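Lumazine-binding protein (Silicibacter pomeroyi DSS-3, PDB 3FKA) is of unknown function but adopts the NTF2-like fold and may bind a small lumazine-like ligand in its cone-shaped interior. Local coordinates at residues Phe97-Thr102 against Lys115-Arg120; Glu6-Leu11 against Ser75-Gln80; Ile33-Ala38 against Ser109-Ser114. One frame throughout, in Å; residues are numbered along the deposited sequence. Where two conformers were deposited one is given.

Interaction 1. Residues Phe97-Thr102 against Lys115-Arg120; sequences FDDFLT and KVYRIR
Asp98 meets Arg118 of the partner strand and the C-terminal Arg120 in a salt-bridge network at the end of a β-hairpin. Its OD2 is gripped twice. NE of Arg118 comes in the guanidinium plane at 2.7 Å to the anti lone pair of Asp98 OD2, while NE of Arg120 reaches the same oxygen at 2.9 Å on the syn side, tilted out of the carboxylate plane. Arg118 does so by folding back at chi2 (76°) to run alongside the aspartate; Arg120, extended from CG to NE, crosses it at about a right angle. With an alanine here, both guanidinium groups would probably lose the anion they share, although Arg120 keeps Glu89.

On the face bearing Phe97, Tyr117 and Ile119, the Phe97 edge points at the Tyr117 face in an offset edge-to-face pair, planes at 68°, and Phe97 CE2 rests 3.4 Å from Ile119 CG1. Asp99 OD1 lies 3.3 Å from Tyr117 CB, its other oxygen being bonded to Tyr18 and Asn90.

Antiparallel backbone bonds (Asp98 with Arg118, Phe100 with Val116) join strands 95-106 and 109-119, flanked by strands 83-92 and 38-44; the face with Phe100 and Val116 packs on the second subunit.

Interaction 2. Residues Glu6-Leu11 against Ser75-Gln80; sequences EHIAAL and SSVSVQ
Leu11 and Ile8, one helical turn apart on helix 4-24, set their side chains against Val77 and Val79 of strand 72-80, a purely apolar meeting with no hydrogen bond across it. The nearest approach is Leu11 CD1 to Val79 CG2, 3.6 Å; the same CD1 methyl lies 4.0 Å from Val77 CG1, so one branch of the leucine serves both valines. Its placing follows from the torsions: CG stands anti to the carbonyl carbon (chi1 -71°), and chi2 of 160° carries CD1 outward to the strand.

The two valines share a rotamer, CG1 anti to the backbone N with chi1 near 180°, yet present different methyls to the leucine, CG1 from Val77 and CG2 from Val79. Being two residues apart, they project from the same side of the strand. Ile8 approaches with its CG1 methylene, 4.1 Å from Val79 CG2, a looser contact. The short segments have axes 9.8 Å apart, and the backbones do not touch.

Around this layer, Trp110 adds its ring to Leu11 and Val79, and Ile8 packs on Ile8 of the third subunit. Ser76 to Ser78 pair antiparallel with a strand of that subunit, continuing the sheet across the interface. A long N-terminal helix laid over the concave face of a strongly curved sheet is characteristic of the NTF2-like α+β cone fold.

Interaction 3. Residues Ile33-Ala38 against Ser109-Ser114; sequences IFFGKA and SWRIVS. With EDO (1,2-ethanediol), chain R; EDO (1,2-ethanediol), chain Q.
Ile112 and Phe34 form a parallel β-bridge where the chain leaves helix 27-33 and enters the curved sheet of this NTF2-like fold. Two straight backbone bonds hold it: Ile112 N to Ile33 O at 2.7 Å and Phe35 N to Ile112 O at 3.1 Å, so Ile112 is held on both its polar backbone atoms. On the side of the bridge pair, Ile112 lies alongside Phe34. Its CD1 methyl sits over one face of the phenyl ring, 3.9 Å from the centroid, while Ile112 CG2 touches Phe34 CE2.

Next to the bridge, Arg111 and Val113 meet Phe35 just as directly. Arg111 lays its aliphatic chain across Phe35: CD stands squarely over the ring centre in a CH-pi contact, 3.8 Å from the centroid. With CG anti to the backbone N (chi1 -163°) and the chain extended to NE, the guanidinium is carried past the ring, one face over Phe35 CA and its plane 40° from that of the phenyl. Val113 CG2 adds an apolar touch, 3.9 Å from Phe35 CD2.

Further out, Arg111 NH2 is bonded to the carbonyl of Glu31, which ties the guanidinium to the end of helix 27-33, while Phe34 O takes a bond from Arg53. The Phe34 ring meets Phe56 edge to face, and Phe35 meets Trp50 of the second subunit. After Phe35 a type I turn to Ala38, closed by Ala38 N to Phe35 O, leads the chain into strand 38-44. At this corner one water accepts from Gly36 N at 3.0 Å and, weakly, from Arg111 NH1, while Lys37 N donates at 2.9 Å to O2 of an ethanediol, probably from the crystallisation liquor.

Overall arrangement
All three contacts are largely buried and reach one curved sheet, but their chemistry follows their place in it. Interaction 1 and interaction 3 share strand 109-119 and touch at Thr102, whose backbone pairs with Val113 and Ser114 at a classic β-bulge. The first is a hairpin between neighbouring strands, with charges gathered toward the C-terminus; the third is a short parallel bridge to a helix end, where aromatic faces meet aliphatic chains and solvent reaches the turn. Interaction 2, its centre about 17 Å from that of interaction 1, instead joins a helix to the strand that is outermost within this chain, by aliphatic carbons alone. Trp110 of segment 109-114 links interactions 2 and 3, also touching His7 and Ala10.

Interaction 1. Residues Phe97-Thr102 against Lys115-Arg120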
loop_
_atom_site.group_PDB
_atom_site.type_symbol
_atom_site.label_atom_id
_atom_site.label_comp_id
_atom_site.label_asym_id
_atom_site.label_seq_id
_atom_site.Cartn_x
_atom_site.Cartn_y
_atom_site.Cartn_z
ATOM N N PHE B 97 -6.147 -16.706 4.880
ATOM C CA PHE B 97 -5.924 -16.156 3.565
ATOM C C PHE B 97 -5.510 -14.695 3.574
ATOM O O PHE B 97 -5.838 -13.975 4.516
ATOM C CB PHE B 97 -7.243 -16.161 2.802
ATOM C CG PHE B 97 -7.782 -17.523 2.477
ATOM C CD1 PHE B 97 -8.477 -18.263 3.434
ATOM C CD2 PHE B 97 -7.696 -18.026 1.186
ATOM C CE1 PHE B 97 -9.015 -19.514 3.146
ATOM C CE2 PHE B 97 -8.248 -19.292 0.880
ATOM C CZ PHE B 97 -8.893 -20.038 1.870
ATOM N N ASP B 98 -4.786 -14.301 2.520
ATOM C CA ASP B 98 -4.491 -12.933 2.203
ATOM C C ASP B 98 -5.306 -12.757 0.926
ATOM O O ASP B 98 -5.106 -13.528 -0.013
ATOM C CB ASP B 98 -3.041 -12.661 1.900
ATOM C CG ASP B 98 -2.205 -12.656 3.141
ATOM O OD1 ASP B 98 -2.430 -11.797 4.021
ATOM O OD2 ASP B 98 -1.325 -13.503 3.231
ATOM N N ASP B 99 -6.222 -11.800 0.930
ATOM C CA ASP B 99 -7.044 -11.451 -0.207
ATOM C C ASP B 99 -6.668 -10.075 -0.716
ATOM O O ASP B 99 -6.501 -9.155 0.098
ATOM C CB ASP B 99 -8.522 -11.339 0.167
ATOM C CG ASP B 99 -9.170 -12.649 0.539
ATOM O OD1 ASP B 99 -8.664 -13.758 0.258
ATOM O OD2 ASP B 99 -10.272 -12.546 1.104
ATOM N N PHE B 100 -6.507 -9.931 -2.041
ATOM C CA PHE B 100 -6.276 -8.655 -2.689
ATOM C C PHE B 100 -7.533 -8.427 -3.528
ATOM O O PHE B 100 -7.769 -9.174 -4.484
ATOM C CB PHE B 100 -5.038 -8.576 -3.556
ATOM C CG PHE B 100 -3.733 -8.722 -2.827
ATOM C CD1 PHE B 100 -3.561 -8.348 -1.478
ATOM C CD2 PHE B 100 -2.602 -9.080 -3.542
ATOM C CE1 PHE B 100 -2.338 -8.417 -0.895
ATOM C CE2 PHE B 100 -1.387 -9.123 -2.955
ATOM C CZ PHE B 100 -1.234 -8.791 -1.627
ATOM N N LEU B 101 -8.314 -7.414 -3.155
ATOM C CA LEU B 101 -9.572 -7.084 -3.809
ATOM C C LEU B 101 -9.472 -5.811 -4.646
ATOM O O LEU B 101 -8.828 -4.876 -4.207
ATOM C CB LEU B 101 -10.642 -6.838 -2.735
ATOM C CG LEU B 101 -11.029 -7.879 -1.665
ATOM C CD1 LEU B 101 -11.885 -7.219 -0.552
ATOM C CD2 LEU B 101 -11.760 -9.092 -2.225
ATOM N N THR B 102 -10.090 -5.781 -5.832
ATOM C CA THR B 102 -10.159 -4.577 -6.677
ATOM C C THR B 102 -11.644 -4.219 -6.536
ATOM O O THR B 102 -12.508 -5.123 -6.569
ATOM C CB THR B 102 -9.724 -4.746 -8.139
ATOM O OG1 THR B 102 -10.386 -5.869 -8.729
ATOM C CG2 THR B 102 -8.224 -4.960 -8.194
ATOM N N LYS B 115 -11.148 -10.688 -6.771
ATOM C CA LYS B 115 -10.450 -11.091 -5.562
ATOM C C LYS B 115 -9.374 -12.101 -5.929
ATOM O O LYS B 115 -9.673 -13.093 -6.568
ATOM C CB LYS B 115 -11.372 -11.777 -4.563
ATOM C CG LYS B 115 -10.716 -12.079 -3.183
ATOM C CD LYS B 115 -11.344 -13.294 -2.487
ATOM C CE LYS B 115 -12.864 -13.229 -2.406
ATOM N NZ LYS B 115 -13.388 -14.451 -1.759
ATOM N N VAL B 116 -8.117 -11.821 -5.558
ATOM C CA VAL B 116 -7.024 -12.797 -5.743
ATOM C C VAL B 116 -6.643 -13.126 -4.316
ATOM O O VAL B 116 -6.772 -12.270 -3.427
ATOM C CB VAL B 116 -5.793 -12.368 -6.580
ATOM C CG1 VAL B 116 -6.202 -12.116 -8.035
ATOM C CG2 VAL B 116 -5.083 -11.175 -5.973
ATOM N N TYR B 117 -6.249 -14.377 -4.081
ATOM C CA TYR B 117 -5.892 -14.807 -2.753
ATOM C C TYR B 117 -4.749 -15.797 -2.738
ATOM O O TYR B 117 -4.390 -16.416 -3.773
ATOM C CB TYR B 117 -7.111 -15.484 -2.072
ATOM C CG TYR B 117 -7.467 -16.801 -2.745
ATOM C CD1 TYR B 117 -6.826 -18.004 -2.393
ATOM C CD2 TYR B 117 -8.384 -16.835 -3.788
ATOM C CE1 TYR B 117 -7.091 -19.193 -3.048
ATOM C CE2 TYR B 117 -8.674 -18.049 -4.437
ATOM C CZ TYR B 117 -8.021 -19.216 -4.065
ATOM O OH TYR B 117 -8.320 -20.405 -4.713
ATOM N N ARG B 118 -4.137 -15.921 -1.571
ATOM C CA ARG B 118 -3.132 -16.953 -1.358
ATOM C C ARG B 118 -3.420 -17.501 0.034
ATOM O O ARG B 118 -3.853 -16.765 0.920
ATOM C CB ARG B 118 -1.684 -16.490 -1.559
ATOM C CG ARG B 118 -1.052 -15.562 -0.541
ATOM C CD ARG B 118 -0.628 -16.239 0.793
ATOM N NE ARG B 118 0.021 -15.284 1.685
ATOM C CZ ARG B 118 1.305 -15.285 2.051
ATOM N NH1 ARG B 118 2.180 -16.209 1.659
ATOM N NH2 ARG B 118 1.721 -14.322 2.865
ATOM N N ILE B 119 -3.200 -18.792 0.204
ATOM C CA ILE B 119 -3.407 -19.443 1.484
ATOM C C ILE B 119 -2.073 -19.472 2.196
ATOM O O ILE B 119 -1.065 -19.895 1.625
ATOM C CB ILE B 119 -3.931 -20.873 1.316
ATOM C CG1 ILE B 119 -5.279 -20.860 0.602
ATOM C CG2 ILE B 119 -4.034 -21.540 2.706
ATOM C CD1 ILE B 119 -5.777 -22.197 0.140
ATOM N N ARG B 120 -2.052 -19.041 3.457
ATOM C CA ARG B 120 -0.813 -19.060 4.232
ATOM C C ARG B 120 -0.515 -20.451 4.731
ATOM O O ARG B 120 0.663 -20.763 4.923
ATOM C CB ARG B 120 -0.897 -18.129 5.417
ATOM C CG ARG B 120 -0.948 -16.717 5.012
ATOM C CD ARG B 120 -0.942 -15.890 6.240
ATOM N NE ARG B 120 -0.865 -14.481 5.922
ATOM C CZ ARG B 120 -0.973 -13.510 6.817
ATOM N NH1 ARG B 120 -1.137 -13.777 8.120
ATOM N NH2 ARG B 120 -0.892 -12.249 6.407
ATOM O OXT ARG B 120 -1.424 -21.267 4.932
#

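Interaction 2. Residues Glu6-Leu11 against Ser75-Gln80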
loop_
_atom_site.group_PDB
_atom_site.type_symbol
_atom_site.label_atom_id
_atom_site.label_comp_id
_atom_site.label_asym_id
_atom_site.label_seq_id
_atom_site.Cartn_x
_atom_site.Cartn_y
_atom_site.Cartn_z
ATOM N N GLU B 6 -14.886 9.144 3.942
ATOM C CA GLU B 6 -16.212 8.551 3.796
ATOM C C GLU B 6 -16.116 7.308 2.919
ATOM O O GLU B 6 -16.738 6.296 3.222
ATOM C CB GLU B 6 -17.195 9.585 3.229
ATOM C CG GLU B 6 -17.527 10.658 4.256
ATOM C CD GLU B 6 -18.249 11.889 3.697
ATOM O OE1 GLU B 6 -17.987 12.319 2.549
ATOM O OE2 GLU B 6 -19.039 12.472 4.461
ATOM N N HIS B 7 -15.354 7.383 1.830
ATOM C CA HIS B 7 -15.174 6.204 0.975
ATOM C C HIS B 7 -14.461 5.072 1.732
ATOM O O HIS B 7 -14.823 3.916 1.580
ATOM C CB HIS B 7 -14.448 6.524 -0.340
ATOM C CG HIS B 7 -15.261 7.369 -1.272
ATOM N ND1 HIS B 7 -16.558 7.047 -1.614
ATOM C CD2 HIS B 7 -14.938 8.462 -2.005
ATOM C CE1 HIS B 7 -17.022 7.955 -2.456
ATOM N NE2 HIS B 7 -16.055 8.811 -2.725
ATOM N N ILE B 8 -13.445 5.411 2.530
ATOM C CA ILE B 8 -12.726 4.389 3.320
ATOM C C ILE B 8 -13.669 3.723 4.329
ATOM O O ILE B 8 -13.606 2.487 4.526
ATOM C CB ILE B 8 -11.443 4.975 3.938
ATOM C CG1 ILE B 8 -10.444 5.189 2.803
ATOM C CG2 ILE B 8 -10.843 4.032 4.970
ATOM C CD1 ILE B 8 -9.258 6.012 3.174
ATOM N N ALA B 9 -14.554 4.506 4.951
ATOM C CA ALA B 9 -15.555 3.947 5.871
ATOM C C ALA B 9 -16.485 2.974 5.106
ATOM O O ALA B 9 -16.808 1.870 5.583
ATOM C CB ALA B 9 -16.342 5.068 6.543
ATOM N N ALA B 10 -16.890 3.357 3.894
ATOM C CA ALA B 10 -17.759 2.484 3.066
ATOM C C ALA B 10 -17.067 1.168 2.679
ATOM O O ALA B 10 -17.674 0.083 2.711
ATOM C CB ALA B 10 -18.239 3.223 1.829
ATOM N N LEU B 11 -15.781 1.266 2.348
ATOM C CA LEU B 11 -14.962 0.112 1.978
ATOM C C LEU B 11 -14.757 -0.808 3.187
ATOM O O LEU B 11 -14.775 -2.035 3.050
ATOM C CB LEU B 11 -13.625 0.587 1.359
ATOM C CG LEU B 11 -13.737 1.200 -0.044
ATOM C CD1 LEU B 11 -12.485 2.096 -0.385
ATOM C CD2 LEU B 11 -13.986 0.146 -1.118
ATOM N N SER B 75 -5.491 -5.020 6.188
ATOM C CA SER B 75 -4.066 -4.741 6.207
ATOM C C SER B 75 -3.749 -3.507 5.374
ATOM O O SER B 75 -2.779 -2.830 5.659
ATOM C CB SER B 75 -3.267 -5.953 5.743
ATOM O OG SER B 75 -3.399 -6.983 6.703
ATOM N N SER B 76 -4.497 -3.273 4.293
ATOM C CA SER B 76 -4.313 -2.036 3.541
ATOM C C SER B 76 -5.527 -1.715 2.691
ATOM O O SER B 76 -6.303 -2.613 2.322
ATOM C CB SER B 76 -3.057 -2.035 2.652
ATOM O OG SER B 76 -3.221 -2.831 1.501
ATOM N N VAL B 77 -5.678 -0.416 2.439
ATOM C CA VAL B 77 -6.747 0.143 1.623
ATOM C C VAL B 77 -6.123 1.271 0.824
ATOM O O VAL B 77 -5.478 2.134 1.416
ATOM C CB VAL B 77 -7.908 0.747 2.431
ATOM C CG1 VAL B 77 -8.990 1.264 1.472
ATOM C CG2 VAL B 77 -8.512 -0.260 3.416
ATOM N N SER B 78 -6.291 1.255 -0.508
ATOM C CA SER B 78 -5.774 2.299 -1.398
ATOM C C SER B 78 -6.963 2.779 -2.220
ATOM O O SER B 78 -7.747 1.955 -2.695
ATOM C CB SER B 78 -4.648 1.805 -2.315
ATOM O OG SER B 78 -3.509 1.415 -1.568
ATOM N N VAL B 79 -7.097 4.093 -2.399
ATOM C CA VAL B 79 -8.220 4.656 -3.140
ATOM C C VAL B 79 -7.736 5.734 -4.103
ATOM O O VAL B 79 -6.887 6.566 -3.733
ATOM C CB VAL B 79 -9.252 5.317 -2.201
ATOM C CG1 VAL B 79 -10.450 5.891 -2.992
ATOM C CG2 VAL B 79 -9.775 4.368 -1.127
ATOM N N GLN B 80 -8.221 5.688 -5.342
ATOM C CA GLN B 80 -7.930 6.743 -6.346
ATOM C C GLN B 80 -9.252 7.023 -7.024
ATOM O O GLN B 80 -9.728 6.203 -7.773
ATOM C CB GLN B 80 -6.852 6.333 -7.335
ATOM C CG GLN B 80 -5.459 6.228 -6.733
ATOM C CD GLN B 80 -4.844 7.597 -6.351
ATOM O OE1 GLN B 80 -5.124 8.617 -6.974
ATOM N NE2 GLN B 80 -3.996 7.599 -5.339
#

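Interaction 3. Residues Ile33-Ala38 against Ser109-Ser114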
loop_
_atom_site.group_PDB
_atom_site.type_symbol
_atom_site.label_atom_id
_atom_site.label_comp_id
_atom_site.label_asym_id
_atom_site.label_seq_id
_atom_site.Cartn_x
_atom_site.Cartn_y
_atom_site.Cartn_z
ATOM N N ILE B 33 -22.763 -7.610 -3.323
ATOM C CA ILE B 33 -21.406 -7.008 -3.207
ATOM C C ILE B 33 -20.332 -7.316 -4.250
ATOM O O ILE B 33 -19.290 -6.623 -4.285
ATOM C CB ILE B 33 -20.857 -7.264 -1.780
ATOM C CG1 ILE B 33 -20.454 -8.726 -1.540
ATOM C CG2 ILE B 33 -21.907 -6.708 -0.762
ATOM C CD1 ILE B 33 -19.876 -8.969 -0.159
ATOM N N PHE B 34 -20.574 -8.359 -5.039
ATOM C CA PHE B 34 -19.698 -8.768 -6.132
ATOM C C PHE B 34 -20.439 -8.566 -7.443
ATOM O O PHE B 34 -21.615 -8.967 -7.564
ATOM C CB PHE B 34 -19.316 -10.244 -6.065
ATOM C CG PHE B 34 -18.265 -10.583 -5.056
ATOM C CD1 PHE B 34 -18.605 -10.981 -3.768
ATOM C CD2 PHE B 34 -16.925 -10.542 -5.403
ATOM C CE1 PHE B 34 -17.638 -11.297 -2.837
ATOM C CE2 PHE B 34 -15.945 -10.866 -4.460
ATOM C CZ PHE B 34 -16.307 -11.254 -3.187
ATOM N N PHE B 35 -19.763 -7.947 -8.417
ATOM C CA PHE B 35 -20.288 -7.807 -9.756
ATOM C C PHE B 35 -20.551 -9.185 -10.354
ATOM O O PHE B 35 -19.854 -10.155 -10.027
ATOM C CB PHE B 35 -19.308 -7.064 -10.678
ATOM C CG PHE B 35 -19.354 -5.569 -10.549
ATOM C CD1 PHE B 35 -20.322 -4.860 -11.248
ATOM C CD2 PHE B 35 -18.438 -4.860 -9.789
ATOM C CE1 PHE B 35 -20.392 -3.461 -11.187
ATOM C CE2 PHE B 35 -18.506 -3.441 -9.731
ATOM C CZ PHE B 35 -19.497 -2.763 -10.420
ATOM N N GLY B 36 -21.533 -9.264 -11.243
ATOM C CA GLY B 36 -21.865 -10.508 -11.932
ATOM C C GLY B 36 -20.688 -11.194 -12.591
ATOM O O GLY B 36 -20.563 -12.402 -12.500
ATOM N N LYS B 37 -19.810 -10.397 -13.203
ATOM C CA LYS B 37 -18.623 -10.882 -13.895
ATOM C C LYS B 37 -17.357 -10.892 -13.026
ATOM O O LYS B 37 -16.242 -11.048 -13.551
ATOM C CB LYS B 37 -18.392 -10.059 -15.173
ATOM C CG LYS B 37 -19.472 -10.154 -16.219
ATOM C CD LYS B 37 -19.042 -9.347 -17.441
ATOM C CE LYS B 37 -20.109 -9.304 -18.482
ATOM N NZ LYS B 37 -19.726 -8.455 -19.673
ATOM N N ALA B 38 -17.505 -10.810 -11.701
ATOM C CA ALA B 38 -16.365 -10.837 -10.798
ATOM C C ALA B 38 -15.702 -12.213 -10.800
ATOM O O ALA B 38 -16.350 -13.229 -11.091
ATOM C CB ALA B 38 -16.774 -10.504 -9.382
ATOM N N SER B 109 -22.293 3.154 -4.923
ATOM C CA SER B 109 -21.802 2.197 -3.937
ATOM C C SER B 109 -20.581 1.395 -4.444
ATOM O O SER B 109 -20.417 1.184 -5.641
ATOM C CB SER B 109 -22.927 1.274 -3.503
ATOM O OG SER B 109 -23.381 0.449 -4.540
ATOM N N TRP B 110 -19.729 1.014 -3.502
ATOM C CA TRP B 110 -18.521 0.233 -3.775
ATOM C C TRP B 110 -18.908 -1.217 -3.985
ATOM O O TRP B 110 -19.670 -1.770 -3.173
ATOM C CB TRP B 110 -17.512 0.390 -2.646
ATOM C CG TRP B 110 -16.952 1.774 -2.542
ATOM C CD1 TRP B 110 -17.410 2.791 -1.756
ATOM C CD2 TRP B 110 -15.839 2.290 -3.263
ATOM N NE1 TRP B 110 -16.624 3.915 -1.929
ATOM C CE2 TRP B 110 -15.658 3.633 -2.860
ATOM C CE3 TRP B 110 -14.985 1.759 -4.235
ATOM C CZ2 TRP B 110 -14.640 4.441 -3.375
ATOM C CZ3 TRP B 110 -13.958 2.568 -4.736
ATOM C CH2 TRP B 110 -13.792 3.883 -4.299
ATOM N N ARG B 111 -18.404 -1.834 -5.062
ATOM C CA ARG B 111 -18.762 -3.217 -5.395
ATOM C C ARG B 111 -17.489 -3.905 -5.891
ATOM O O ARG B 111 -16.689 -3.310 -6.621
ATOM C CB ARG B 111 -19.898 -3.233 -6.409
ATOM C CG ARG B 111 -20.609 -4.550 -6.533
ATOM C CD ARG B 111 -21.753 -4.413 -7.504
ATOM N NE ARG B 111 -22.539 -5.640 -7.540
ATOM C CZ ARG B 111 -23.355 -5.999 -8.520
ATOM N NH1 ARG B 111 -23.476 -5.283 -9.632
ATOM N NH2 ARG B 111 -24.011 -7.153 -8.412
ATOM N N ILE B 112 -17.318 -5.152 -5.495
ATOM C CA ILE B 112 -16.086 -5.895 -5.769
ATOM C C ILE B 112 -16.001 -6.422 -7.203
ATOM O O ILE B 112 -16.906 -7.105 -7.704
ATOM C CB ILE B 112 -15.901 -7.046 -4.780
ATOM C CG1 ILE B 112 -15.930 -6.547 -3.328
ATOM C CG2 ILE B 112 -14.572 -7.752 -5.099
ATOM C CD1 ILE B 112 -16.041 -7.689 -2.272
ATOM N N VAL B 113 -14.888 -6.093 -7.848
ATOM C CA VAL B 113 -14.601 -6.473 -9.217
ATOM C C VAL B 113 -13.861 -7.812 -9.279
ATOM O O VAL B 113 -14.169 -8.650 -10.133
ATOM C CB VAL B 113 -13.795 -5.362 -9.940
ATOM C CG1 VAL B 113 -13.340 -5.822 -11.367
ATOM C CG2 VAL B 113 -14.628 -4.084 -9.999
ATOM N N SER B 114 -12.903 -8.012 -8.375
ATOM C CA SER B 114 -12.135 -9.235 -8.361
ATOM C C SER B 114 -11.464 -9.434 -7.031
ATOM O O SER B 114 -11.246 -8.481 -6.287
ATOM C CB SER B 114 -11.037 -9.187 -9.443
ATOM O OG SER B 114 -10.271 -10.396 -9.479
HETATM C C1 EDO R . -21.482 -5.886 -15.368
HETATM O O1 EDO R . -22.345 -5.264 -14.392
HETATM C C2 EDO R . -20.316 -6.598 -14.684
HETATM O O2 EDO R . -20.712 -7.837 -14.099
HETATM C C1 EDO Q . -24.455 -2.908 -4.601
HETATM O O1 EDO Q . -24.247 -2.057 -5.746
HETATM C C2 EDO Q . -23.160 -3.127 -3.847
HETATM O O2 EDO Q . -22.480 -1.889 -3.686
HETATM O O HOH W 1 -23.563 -7.217 -12.122
#